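Local coordinates for NIPSNAP domain protein (Burkholderia xenovorans, PDB 5K9F), which is of unknown function but belongs to the NipSnap family, whose fold is of the dimeric alpha-beta barrel type, and holds oxamic acid in a pocket in the crystal, at residues T25-Q38 / N81-I95. Sequence-based numbering, arbitrary orientation. Where two conformers were deposited one is given.
Sequences TFLSLYEAEGLAIQ and NPQWKSFVGRAGSMI. With OXM (oxamic acid), chain B.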
# COMPACT_ATOMS: atom_id res chain seq x y z
N THR A 25 7.69 1.71 26.55
CA THR A 25 9.11 1.67 26.88
C THR A 25 9.88 2.75 26.12
O THR A 25 10.73 3.44 26.69
CB THR A 25 9.68 0.29 26.55
OG1 THR A 25 9.03 -0.70 27.35
CG2 THR A 25 11.18 0.23 26.84
N PHE A 26 9.58 2.90 24.82
CA PHE A 26 10.25 3.91 24.01
C PHE A 26 9.96 5.31 24.55
O PHE A 26 10.88 6.13 24.70
CB PHE A 26 9.81 3.79 22.55
CG PHE A 26 10.46 4.79 21.64
CD1 PHE A 26 9.90 6.04 21.44
CD2 PHE A 26 11.65 4.48 20.98
CE1 PHE A 26 10.50 6.97 20.62
CE2 PHE A 26 12.25 5.40 20.15
CZ PHE A 26 11.68 6.65 19.97
N LEU A 27 8.69 5.60 24.83
CA LEU A 27 8.33 6.95 25.26
C LEU A 27 8.95 7.29 26.61
O LEU A 27 9.37 8.43 26.83
CB LEU A 27 6.81 7.11 25.32
CG LEU A 27 6.13 7.13 23.95
CD1 LEU A 27 4.61 7.20 24.13
CD2 LEU A 27 6.64 8.29 23.09
N SER A 28 9.02 6.32 27.52
CA SER A 28 9.66 6.56 28.81
C SER A 28 11.15 6.81 28.65
O SER A 28 11.70 7.72 29.29
CB SER A 28 9.41 5.38 29.74
OG SER A 28 8.05 5.31 30.11
N LEU A 29 11.82 6.01 27.83
CA LEU A 29 13.25 6.18 27.62
C LEU A 29 13.55 7.49 26.91
O LEU A 29 14.50 8.20 27.28
CB LEU A 29 13.79 4.99 26.81
CG LEU A 29 15.29 4.88 26.58
CD1 LEU A 29 16.05 4.73 27.89
CD2 LEU A 29 15.56 3.69 25.67
N TYR A 30 12.75 7.84 25.90
CA TYR A 30 12.92 9.11 25.20
C TYR A 30 12.73 10.29 26.14
O TYR A 30 13.55 11.22 26.16
CB TYR A 30 11.94 9.19 24.02
CG TYR A 30 11.97 10.53 23.32
CD1 TYR A 30 13.03 10.88 22.49
CD2 TYR A 30 10.96 11.47 23.52
CE1 TYR A 30 13.07 12.12 21.86
CE2 TYR A 30 10.99 12.71 22.89
CZ TYR A 30 12.04 13.02 22.06
OH TYR A 30 12.07 14.25 21.43
N GLU A 31 11.66 10.28 26.94
CA GLU A 31 11.43 11.43 27.83
C GLU A 31 12.58 11.59 28.80
O GLU A 31 12.98 12.72 29.13
CB GLU A 31 10.11 11.28 28.58
CG GLU A 31 9.78 12.52 29.42
CD GLU A 31 8.44 12.44 30.14
OE1 GLU A 31 7.69 11.45 29.96
OE2 GLU A 31 8.13 13.38 30.91
N ALA A 32 13.15 10.48 29.27
CA ALA A 32 14.21 10.57 30.27
C ALA A 32 15.56 10.94 29.67
O ALA A 32 16.36 11.61 30.34
CB ALA A 32 14.32 9.24 31.02
N GLU A 33 15.84 10.52 28.43
CA GLU A 33 17.19 10.59 27.88
C GLU A 33 17.32 11.31 26.55
O GLU A 33 18.44 11.67 26.18
CB GLU A 33 17.77 9.18 27.71
CG GLU A 33 17.75 8.33 28.98
CD GLU A 33 18.52 7.03 28.82
OE1 GLU A 33 19.09 6.80 27.74
OE2 GLU A 33 18.54 6.23 29.78
N GLY A 34 16.22 11.54 25.82
CA GLY A 34 16.32 12.10 24.48
C GLY A 34 15.60 13.42 24.25
O GLY A 34 16.03 14.23 23.42
N LEU A 35 14.50 13.65 24.98
CA LEU A 35 13.64 14.81 24.72
C LEU A 35 14.39 16.13 24.88
O LEU A 35 14.33 17.00 24.00
CB LEU A 35 12.43 14.77 25.65
CG LEU A 35 11.54 16.01 25.64
CD1 LEU A 35 10.94 16.26 24.26
CD2 LEU A 35 10.46 15.87 26.70
N ALA A 36 15.07 16.32 26.01
CA ALA A 36 15.71 17.61 26.24
C ALA A 36 16.76 17.90 25.18
O ALA A 36 16.86 19.03 24.69
CB ALA A 36 16.33 17.66 27.64
N ILE A 37 17.53 16.89 24.79
CA ILE A 37 18.56 17.07 23.77
C ILE A 37 17.92 17.38 22.42
O ILE A 37 18.31 18.34 21.73
CB ILE A 37 19.46 15.82 23.68
CG1 ILE A 37 20.17 15.58 25.01
CG2 ILE A 37 20.46 15.97 22.55
CD1 ILE A 37 20.74 14.19 25.12
N GLN A 38 16.93 16.57 22.01
CA GLN A 38 16.34 16.72 20.69
C GLN A 38 15.56 18.03 20.57
O GLN A 38 15.69 18.75 19.58
CB GLN A 38 15.43 15.54 20.37
CG GLN A 38 14.86 15.66 18.96
CD GLN A 38 14.16 14.41 18.48
OE1 GLN A 38 13.40 13.77 19.21
NE2 GLN A 38 14.43 14.03 17.23
N ASN A 81 25.71 15.19 18.26
CA ASN A 81 25.76 15.35 19.71
C ASN A 81 26.09 14.01 20.37
O ASN A 81 25.37 13.04 20.16
CB ASN A 81 24.42 15.88 20.20
CG ASN A 81 24.38 16.12 21.70
OD1 ASN A 81 24.45 15.18 22.49
ND2 ASN A 81 24.23 17.37 22.09
N PRO A 82 27.17 13.93 21.15
CA PRO A 82 27.54 12.63 21.73
C PRO A 82 26.48 12.03 22.64
O PRO A 82 26.33 10.80 22.68
CB PRO A 82 28.83 12.94 22.50
CG PRO A 82 29.37 14.15 21.85
CD PRO A 82 28.19 14.96 21.41
N GLN A 83 25.74 12.85 23.39
CA GLN A 83 24.68 12.30 24.22
C GLN A 83 23.51 11.81 23.38
O GLN A 83 22.84 10.84 23.76
CB GLN A 83 24.21 13.32 25.25
CG GLN A 83 25.26 13.63 26.32
CD GLN A 83 24.72 14.51 27.43
OE1 GLN A 83 24.16 15.58 27.17
NE2 GLN A 83 24.88 14.07 28.67
N TRP A 84 23.24 12.46 22.25
CA TRP A 84 22.20 11.96 21.36
C TRP A 84 22.59 10.60 20.79
O TRP A 84 21.77 9.67 20.73
CB TRP A 84 21.93 12.95 20.24
CG TRP A 84 20.86 12.47 19.28
CD1 TRP A 84 21.03 12.11 17.98
CD2 TRP A 84 19.46 12.33 19.57
NE1 TRP A 84 19.82 11.74 17.44
CE2 TRP A 84 18.84 11.88 18.39
CE3 TRP A 84 18.67 12.56 20.70
CZ2 TRP A 84 17.46 11.63 18.31
CZ3 TRP A 84 17.30 12.32 20.62
CH2 TRP A 84 16.71 11.86 19.43
N LYS A 85 23.84 10.48 20.34
CA LYS A 85 24.32 9.21 19.81
C LYS A 85 24.15 8.09 20.83
O LYS A 85 23.76 6.97 20.48
CB LYS A 85 25.79 9.33 19.39
CG LYS A 85 26.03 10.18 18.16
CD LYS A 85 27.53 10.28 17.88
CE LYS A 85 27.83 11.10 16.64
NZ LYS A 85 29.30 11.23 16.42
N SER A 86 24.43 8.38 22.10
CA SER A 86 24.26 7.37 23.14
C SER A 86 22.81 6.95 23.27
O SER A 86 22.49 5.76 23.33
CB SER A 86 24.79 7.90 24.48
OG SER A 86 26.19 8.04 24.45
N PHE A 87 21.90 7.93 23.29
CA PHE A 87 20.48 7.60 23.38
C PHE A 87 20.02 6.80 22.17
O PHE A 87 19.27 5.82 22.31
CB PHE A 87 19.64 8.88 23.52
CG PHE A 87 18.20 8.67 23.20
CD1 PHE A 87 17.37 8.00 24.10
CD2 PHE A 87 17.66 9.11 22.00
CE1 PHE A 87 16.04 7.79 23.79
CE2 PHE A 87 16.33 8.90 21.70
CZ PHE A 87 15.52 8.24 22.60
N VAL A 88 20.46 7.19 20.97
CA VAL A 88 20.06 6.43 19.78
C VAL A 88 20.53 4.99 19.89
O VAL A 88 19.81 4.06 19.49
CB VAL A 88 20.60 7.12 18.51
CG1 VAL A 88 20.48 6.19 17.32
CG2 VAL A 88 19.84 8.40 18.26
N GLY A 89 21.72 4.78 20.45
CA GLY A 89 22.21 3.42 20.66
C GLY A 89 21.32 2.62 21.60
O GLY A 89 21.08 1.43 21.37
N ARG A 90 20.80 3.26 22.64
CA ARG A 90 19.98 2.55 23.62
C ARG A 90 18.54 2.35 23.16
O ARG A 90 17.92 1.35 23.51
CB ARG A 90 20.00 3.29 24.96
CG ARG A 90 21.38 3.37 25.61
CD ARG A 90 21.32 3.98 27.00
NE ARG A 90 20.98 5.40 26.98
CZ ARG A 90 21.87 6.38 26.85
NH1 ARG A 90 23.16 6.10 26.74
NH2 ARG A 90 21.47 7.65 26.85
N ALA A 91 18.00 3.29 22.39
CA ALA A 91 16.60 3.22 21.98
C ALA A 91 16.40 2.62 20.60
O ALA A 91 15.28 2.21 20.27
CB ALA A 91 15.97 4.62 22.00
N GLY A 92 17.45 2.55 19.78
CA GLY A 92 17.27 2.32 18.36
C GLY A 92 16.71 0.96 18.02
O GLY A 92 16.00 0.82 17.03
N SER A 93 17.02 -0.06 18.83
CA SER A 93 16.56 -1.41 18.52
C SER A 93 15.04 -1.54 18.53
O SER A 93 14.51 -2.49 17.96
CB SER A 93 17.19 -2.43 19.48
OG SER A 93 16.59 -2.42 20.77
N MET A 94 14.33 -0.59 19.16
CA MET A 94 12.87 -0.65 19.13
C MET A 94 12.28 -0.17 17.82
O MET A 94 11.10 -0.41 17.55
CB MET A 94 12.29 0.17 20.30
CG MET A 94 12.51 -0.48 21.65
SD MET A 94 11.89 0.52 23.02
CE MET A 94 13.33 1.50 23.39
N ILE A 95 13.07 0.49 16.97
CA ILE A 95 12.54 1.12 15.76
C ILE A 95 12.66 0.15 14.58
O ILE A 95 13.76 -0.29 14.23
CB ILE A 95 13.27 2.43 15.46
CG1 ILE A 95 13.00 3.44 16.58
CG2 ILE A 95 12.79 3.00 14.14
CD1 ILE A 95 13.76 4.73 16.38
C1 OXM B . 14.64 9.32 17.61
N1 OXM B . 14.48 10.18 16.62
O1 OXM B . 14.08 9.43 18.72
C2 OXM B . 15.51 8.14 17.43
O2 OXM B . 15.56 7.30 18.36
O3 OXM B . 16.16 7.98 16.37
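Tyr30 O is gripped by two backbone N-H groups where helix 23-33 ends and helix 35-42 begins, and both Tyr30 and Gly34 pack on Phe87. Gly34 N lies 2.7 Å from Tyr30 O, and Leu35 N reaches the same oxygen from the opposite face of its plane. The Phe87 ring lies against this junction. Gly34 CA sits over the ring centre, 4.0 Å from the centroid and 7° off the normal, a CH-pi contact. The missing side chain lets the ring come this close. Phe87 CG is anti to the backbone N (chi1 163°), which sends the ring across to the other helix. There Phe87 CZ meets Tyr30 CD1 at 3.6 Å. The two ring planes are 57° apart. Tyr30 OH donates to a lone pair of Gln38 OE1, in the carbonyl plane, at 2.6 Å; this bond ties the phenol to the amide.

Helices 25-33 and 82-91 run nearly antiparallel on one side of the antiparallel sheet, consistent with the ferredoxin-like half of a dimeric alpha-beta barrel. Phe26, Gln38, Trp84, Phe87 and Ile95 line the oxamic acid pocket, and Tyr16 of strand 10-18 completes it. Oxamic acid O1 lies at the Phe87 edge, in the ring plane. Trp84 CH2 touches both the ligand and the Gln38 amide.

Toward Met94 the contact is apolar. Leu29 CD2 packs on Ala91 CB at 3.8 Å. Met94 bends at its last torsion; its SD lies 3.9 Å from Phe26 CB, and its CE reaches Leu29 CD2. At the other end, Ile37 CD1 rests on Gln83 CB at 3.6 Å. Asn81 caps helix 82-91, with OD1 accepting from Trp84 N at 3.0 Å. Ile37 CG2 lies against the Asn81 amide.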